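6-O-methylguanine DNA methyltransferase (PDB 2B6C) is of unproven function but, as a member of the AlkD-like DNA alkylation repair family, probably recognises or repairs alkylated DNA. Local coordinates at residues I164-R168 and E200-S204; L183-K188 and E210-L215. One frame throughout, in Å; residues are numbered along the deposited sequence.

Interaction 1. Residues I164-R168 and E200-S204; sequences IIYDR and ELVLS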
loop_
_atom_site.group_PDB
_atom_site.type_symbol
_atom_site.label_atom_id
_atom_site.label_comp_id
_atom_site.label_asym_id
_atom_site.label_seq_id
_atom_site.Cartn_x
_atom_site.Cartn_y
_atom_site.Cartn_z
ATOM N N ILE B 164 -21.143 -1.903 23.306
ATOM C CA ILE B 164 -21.784 -3.151 23.730
ATOM C C ILE B 164 -22.903 -2.838 24.718
ATOM O O ILE B 164 -24.007 -3.410 24.615
ATOM C CB ILE B 164 -20.784 -4.161 24.335
ATOM C CG1 ILE B 164 -19.801 -4.633 23.269
ATOM C CG2 ILE B 164 -21.528 -5.364 24.994
ATOM C CD1 ILE B 164 -18.565 -5.308 23.802
ATOM N N ILE B 165 -22.622 -1.922 25.653
ATOM C CA ILE B 165 -23.610 -1.464 26.633
ATOM C C ILE B 165 -24.877 -0.962 25.911
ATOM O O ILE B 165 -26.009 -1.335 26.272
ATOM C CB ILE B 165 -23.023 -0.376 27.600
ATOM C CG1 ILE B 165 -22.183 -1.019 28.725
ATOM C CG2 ILE B 165 -24.135 0.458 28.219
ATOM C CD1 ILE B 165 -21.215 -0.052 29.447
ATOM N N TYR B 166 -24.681 -0.163 24.864
ATOM C CA TYR B 166 -25.775 0.428 24.114
ATOM C C TYR B 166 -26.721 -0.606 23.501
ATOM O O TYR B 166 -27.933 -0.413 23.514
ATOM C CB TYR B 166 -25.222 1.331 23.015
ATOM C CG TYR B 166 -26.286 2.148 22.308
ATOM C CD1 TYR B 166 -26.652 3.428 22.777
ATOM C CD2 TYR B 166 -26.940 1.642 21.183
ATOM C CE1 TYR B 166 -27.647 4.169 22.130
ATOM C CE2 TYR B 166 -27.917 2.371 20.534
ATOM C CZ TYR B 166 -28.276 3.624 21.005
ATOM O OH TYR B 166 -29.243 4.334 20.321
ATOM N N ASP B 167 -26.165 -1.674 22.933
ATOM C CA ASP B 167 -26.965 -2.663 22.233
ATOM C C ASP B 167 -27.099 -3.937 23.028
ATOM O O ASP B 167 -27.476 -4.961 22.472
ATOM C CB ASP B 167 -26.321 -3.001 20.871
ATOM C CG ASP B 167 -26.844 -2.133 19.757
ATOM O OD1 ASP B 167 -26.038 -1.461 19.091
ATOM O OD2 ASP B 167 -28.079 -2.072 19.605
ATOM N N ARG B 168 -26.725 -3.909 24.298
ATOM C CA ARG B 168 -26.743 -5.132 25.120
ATOM C C ARG B 168 -28.046 -5.981 24.985
ATOM O O ARG B 168 -27.976 -7.211 24.823
ATOM C CB ARG B 168 -26.429 -4.816 26.596
ATOM C CG ARG B 168 -26.384 -6.061 27.515
ATOM C CD ARG B 168 -26.161 -5.680 28.988
ATOM N NE ARG B 168 -27.326 -4.997 29.577
ATOM C CZ ARG B 168 -28.415 -5.617 30.040
ATOM N NH1 ARG B 168 -28.528 -6.948 29.973
ATOM N NH2 ARG B 168 -29.412 -4.899 30.550
ATOM N N GLU B 200 -19.519 -8.646 34.145
ATOM C CA GLU B 200 -20.139 -7.381 34.545
ATOM C C GLU B 200 -21.510 -7.217 33.897
ATOM O O GLU B 200 -22.478 -6.817 34.552
ATOM C CB GLU B 200 -19.267 -6.192 34.127
ATOM C CG GLU B 200 -19.693 -4.857 34.703
ATOM C CD GLU B 200 -18.760 -3.723 34.312
ATOM O OE1 GLU B 200 -17.554 -3.999 34.056
ATOM O OE2 GLU B 200 -19.227 -2.550 34.249
ATOM N N LEU B 201 -21.577 -7.512 32.609
ATOM C CA LEU B 201 -22.788 -7.330 31.833
ATOM C C LEU B 201 -23.523 -8.649 31.675
ATOM O O LEU B 201 -22.890 -9.722 31.587
ATOM C CB LEU B 201 -22.449 -6.761 30.440
ATOM C CG LEU B 201 -21.625 -5.456 30.367
ATOM C CD1 LEU B 201 -21.484 -4.956 28.891
ATOM C CD2 LEU B 201 -22.223 -4.362 31.281
ATOM N N VAL B 202 -24.848 -8.585 31.628
ATOM C CA VAL B 202 -25.638 -9.763 31.241
ATOM C C VAL B 202 -25.907 -9.734 29.731
ATOM O O VAL B 202 -26.796 -9.033 29.245
ATOM C CB VAL B 202 -26.929 -9.914 32.080
ATOM C CG1 VAL B 202 -27.799 -11.087 31.575
ATOM C CG2 VAL B 202 -26.560 -10.127 33.563
ATOM N N LEU B 203 -25.097 -10.496 29.003
ATOM C CA LEU B 203 -25.133 -10.532 27.550
ATOM C C LEU B 203 -26.110 -11.588 27.062
ATOM O O LEU B 203 -26.421 -12.503 27.794
ATOM C CB LEU B 203 -23.734 -10.812 26.988
ATOM C CG LEU B 203 -22.658 -9.773 27.265
ATOM C CD1 LEU B 203 -21.299 -10.288 26.733
ATOM C CD2 LEU B 203 -23.028 -8.368 26.706
ATOM N N SER B 204 -26.586 -11.463 25.829
ATOM C CA SER B 204 -27.489 -12.450 25.245
ATOM C C SER B 204 -26.793 -13.817 25.199
ATOM O O SER B 204 -25.548 -13.861 25.143
ATOM C CB SER B 204 -27.862 -12.010 23.818
ATOM O OG SER B 204 -26.756 -12.157 22.941
HETATM O O HOH W 1 -25.832 -8.899 24.787
#

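Interaction 2. Residues L183-K188 and E210-L215; sequences LRQYSK and EGSKYL. With SO4 (sulfate ion), chain J.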
loop_
_atom_site.group_PDB
_atom_site.type_symbol
_atom_site.label_atom_id
_atom_site.label_comp_id
_atom_site.label_asym_id
_atom_site.label_seq_id
_atom_site.Cartn_x
_atom_site.Cartn_y
_atom_site.Cartn_z
ATOM N N LEU B 183 -16.177 -9.352 21.011
ATOM C CA LEU B 183 -15.606 -9.937 22.230
ATOM C C LEU B 183 -14.659 -11.082 21.916
ATOM O O LEU B 183 -13.551 -11.132 22.458
ATOM C CB LEU B 183 -16.700 -10.348 23.217
ATOM C CG LEU B 183 -17.445 -9.137 23.784
ATOM C CD1 LEU B 183 -18.740 -9.572 24.460
ATOM C CD2 LEU B 183 -16.560 -8.266 24.690
ATOM N N ARG B 184 -15.084 -11.960 21.007
ATOM C CA ARG B 184 -14.247 -13.029 20.481
ATOM C C ARG B 184 -12.889 -12.534 19.968
ATOM O O ARG B 184 -11.853 -13.046 20.394
ATOM C CB ARG B 184 -14.988 -13.780 19.378
ATOM C CG ARG B 184 -14.315 -15.003 18.829
ATOM C CD ARG B 184 -15.229 -15.477 17.758
ATOM N NE ARG B 184 -14.945 -16.799 17.256
ATOM C CZ ARG B 184 -15.728 -17.869 17.399
ATOM N NH1 ARG B 184 -16.842 -17.839 18.122
ATOM N NH2 ARG B 184 -15.356 -19.002 16.842
ATOM N N GLN B 185 -12.900 -11.535 19.089
ATOM C CA GLN B 185 -11.659 -10.978 18.524
ATOM C C GLN B 185 -10.786 -10.317 19.569
ATOM O O GLN B 185 -9.550 -10.535 19.605
ATOM C CB GLN B 185 -11.976 -9.934 17.437
ATOM C CG GLN B 185 -12.361 -10.533 16.076
ATOM C CD GLN B 185 -11.261 -11.435 15.532
ATOM O OE1 GLN B 185 -11.438 -12.644 15.437
ATOM N NE2 GLN B 185 -10.126 -10.835 15.149
ATOM N N TYR B 186 -11.403 -9.465 20.389
ATOM C CA TYR B 186 -10.628 -8.772 21.401
ATOM C C TYR B 186 -10.043 -9.723 22.468
ATOM O O TYR B 186 -8.936 -9.470 22.983
ATOM C CB TYR B 186 -11.392 -7.597 22.008
ATOM C CG TYR B 186 -10.507 -6.716 22.845
ATOM C CD1 TYR B 186 -9.256 -6.284 22.352
ATOM C CD2 TYR B 186 -10.905 -6.308 24.130
ATOM C CE1 TYR B 186 -8.417 -5.485 23.121
ATOM C CE2 TYR B 186 -10.060 -5.496 24.920
ATOM C CZ TYR B 186 -8.825 -5.089 24.398
ATOM O OH TYR B 186 -7.998 -4.300 25.157
ATOM N N SER B 187 -10.729 -10.828 22.763
ATOM C CA SER B 187 -10.177 -11.829 23.710
ATOM C C SER B 187 -8.844 -12.440 23.277
ATOM O O SER B 187 -8.119 -13.022 24.093
ATOM C CB SER B 187 -11.178 -12.955 23.982
ATOM O OG SER B 187 -11.275 -13.805 22.851
ATOM N N LYS B 188 -8.530 -12.348 21.989
ATOM C CA LYS B 188 -7.236 -12.878 21.500
ATOM C C LYS B 188 -6.070 -12.014 21.962
ATOM O O LYS B 188 -4.922 -12.432 21.923
ATOM C CB LYS B 188 -7.232 -12.991 19.971
ATOM C CG LYS B 188 -8.333 -13.936 19.428
ATOM C CD LYS B 188 -8.352 -13.907 17.892
ATOM C CE LYS B 188 -9.581 -14.624 17.358
ATOM N NZ LYS B 188 -9.610 -14.671 15.863
ATOM N N GLU B 210 -20.609 -16.745 21.576
ATOM C CA GLU B 210 -19.636 -16.232 20.606
ATOM C C GLU B 210 -18.394 -15.596 21.266
ATOM O O GLU B 210 -17.276 -15.960 20.940
ATOM C CB GLU B 210 -20.327 -15.256 19.666
ATOM C CG GLU B 210 -19.498 -14.811 18.472
ATOM C CD GLU B 210 -19.643 -15.750 17.315
ATOM O OE1 GLU B 210 -20.804 -16.103 16.973
ATOM O OE2 GLU B 210 -18.588 -16.137 16.756
ATOM N N GLY B 211 -18.586 -14.686 22.214
ATOM C CA GLY B 211 -17.460 -13.978 22.822
ATOM C C GLY B 211 -16.599 -14.768 23.786
ATOM O O GLY B 211 -15.495 -14.347 24.118
ATOM N N SER B 212 -17.086 -15.913 24.262
ATOM C CA SER B 212 -16.313 -16.654 25.247
ATOM C C SER B 212 -15.554 -17.855 24.656
ATOM O O SER B 212 -14.956 -18.637 25.398
ATOM C CB SER B 212 -17.190 -17.054 26.436
ATOM O OG SER B 212 -18.081 -18.062 26.056
ATOM N N LYS B 213 -15.549 -17.985 23.328
ATOM C CA LYS B 213 -14.854 -19.097 22.672
ATOM C C LYS B 213 -13.422 -19.331 23.177
ATOM O O LYS B 213 -13.045 -20.484 23.459
ATOM C CB LYS B 213 -14.834 -18.968 21.145
ATOM C CG LYS B 213 -14.036 -20.126 20.552
ATOM C CD LYS B 213 -14.298 -20.375 19.093
ATOM C CE LYS B 213 -13.942 -21.821 18.709
ATOM N NZ LYS B 213 -13.665 -21.922 17.237
ATOM N N TYR B 214 -12.644 -18.248 23.323
ATOM C CA TYR B 214 -11.240 -18.356 23.738
ATOM C C TYR B 214 -10.967 -18.134 25.195
ATOM O O TYR B 214 -9.820 -17.895 25.577
ATOM C CB TYR B 214 -10.327 -17.451 22.889
ATOM C CG TYR B 214 -10.452 -17.795 21.442
ATOM C CD1 TYR B 214 -11.185 -16.986 20.571
ATOM C CD2 TYR B 214 -9.898 -18.973 20.948
ATOM C CE1 TYR B 214 -11.343 -17.340 19.238
ATOM C CE2 TYR B 214 -10.037 -19.326 19.625
ATOM C CZ TYR B 214 -10.761 -18.515 18.781
ATOM O OH TYR B 214 -10.888 -18.891 17.467
ATOM N N LEU B 215 -11.988 -18.212 26.027
ATOM C CA LEU B 215 -11.751 -18.103 27.453
ATOM C C LEU B 215 -11.672 -19.506 28.055
ATOM O O LEU B 215 -12.482 -20.368 27.707
ATOM C CB LEU B 215 -12.829 -17.247 28.109
ATOM C CG LEU B 215 -13.099 -15.906 27.411
ATOM C CD1 LEU B 215 -14.296 -15.210 28.051
ATOM C CD2 LEU B 215 -11.862 -14.988 27.384
HETATM S S SO4 J . -12.529 -17.302 14.491
HETATM O O1 SO4 J . -12.018 -18.467 13.791
HETATM O O2 SO4 J . -13.974 -17.435 14.663
HETATM O O3 SO4 J . -12.260 -16.132 13.661
HETATM O O4 SO4 J . -11.912 -17.161 15.806
HETATM O O HOH W 2 -13.353 -15.631 23.272
#

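Interaction 1. Residues I164-R168 and E200-S204
Arg168 and Leu203 bring the two backbones to 6.1 Å between their CA atoms, where the chain leaving helix 157-166 runs beside the extended linker between helices 191-200 and 205-211. The arginine carries the polar part of the contact. Its CG stands anti to the backbone N (chi1 -178°) and the chain stays straight until it bends at chi3, which swings the guanidinium round so that NH1 points at the carbonyl of Val202. NH1 donates to Val202 O at 2.8 Å with an N-H...O angle of 156°; the acceptor lies in the guanidinium plane, and the nitrogen in turn lies in the carbonyl plane, on a lone pair. Along the same side chain, Arg168 CD and CG pass Leu201 CB and Leu203 CD2. Deeper in, Ile164 CG2 sits against two leucine methyls, Leu203 CD2 at 3.8 Å and Leu201 CD1 at 3.9 Å, while Ile165 CG1 meets that same CD1 from another side. A water accepts from Ser204 N and donates to Arg168 O, and Ser204 OG caps helix 205-211 at Ala207 N. The contact thus joins the end of helix 157-166 to an interhelical linker, consistent with the stacked-helix fold of AlkD-like proteins.

Interaction 2. Residues L183-K188 and E210-L215
Arg184 reaches across to Glu210 and Tyr214 where two helix ends of this AlkD-like helical fold, those of 173-186 and 205-211, come together. Gly211, having no side chain, comes close: its CA lies 3.6 Å from Arg184 N and also touches Leu183 CB. Arg184 leaves its helix with CG anti to the backbone N (chi1 -174°) and stays extended to NE, which carries the guanidinium alongside the last turn of helix 205-211. There NH1 forms a salt bridge with Glu210 OE2 at 2.8 Å, the guanidinium and carboxylate planes turned 43° apart, and adds a weak hydrogen bond to Glu210 O. The other carboxylate oxygen, OE1, pairs with Lys177, so the glutamate is shared between two cations. Lys213 CB lies over one face of the guanidinium, offset toward its rim.

Tyr214 stands almost perpendicular to the guanidinium, with 84° between the planes. Arg184 CG meets the ring at its edge, and Lys188 CE lies 3.7 Å from Tyr214 CE1. Lys213 CG rests over the centre of one ring face. Arg184, Lys188 and Tyr214 gather round a sulfate, probably acquired from the crystallisation liquor: Tyr214 OH donates to O4 at 2.6 Å, whereas Arg184 NE contributes weak bonds. Lys188 NZ donates chiefly to Gln185 OE1, at 2.8 Å, and only weakly to the sulfate. The positive charge assembled here would be expected to favour an anion, although no physiological ligand follows from it.

Next to the tyrosine, Ser187 CB packs on Leu215 CD2. Ser187 OG donates to Arg184 O at 2.6 Å and accepts from a water that also donates to Gly211 O and accepts from Tyr214 N, 2.7 Å from the water oxygen.

The centres of interactions 1 and 2 lie about 15 Å apart, on the same side of the chain's centre, in the C-terminal part of the helical fold. Their segments alternate along the sequence: 164-168, 183-188, 200-204, then 210-215. Interaction 1 involves the end of helix 157-166 and the linker into helix 205-211, and interaction 2 the ends of helices 173-186 and 205-211. Leu183 links the two through an apolar patch, its CD1 lying 3.5 Å from Leu203 CD1 and its CD2 3.7 Å from Ile164 CD1. The two contacts lie at opposite ends of the short helix 205-211, its N-cap linker in interaction 1 and its C-terminal end in interaction 2.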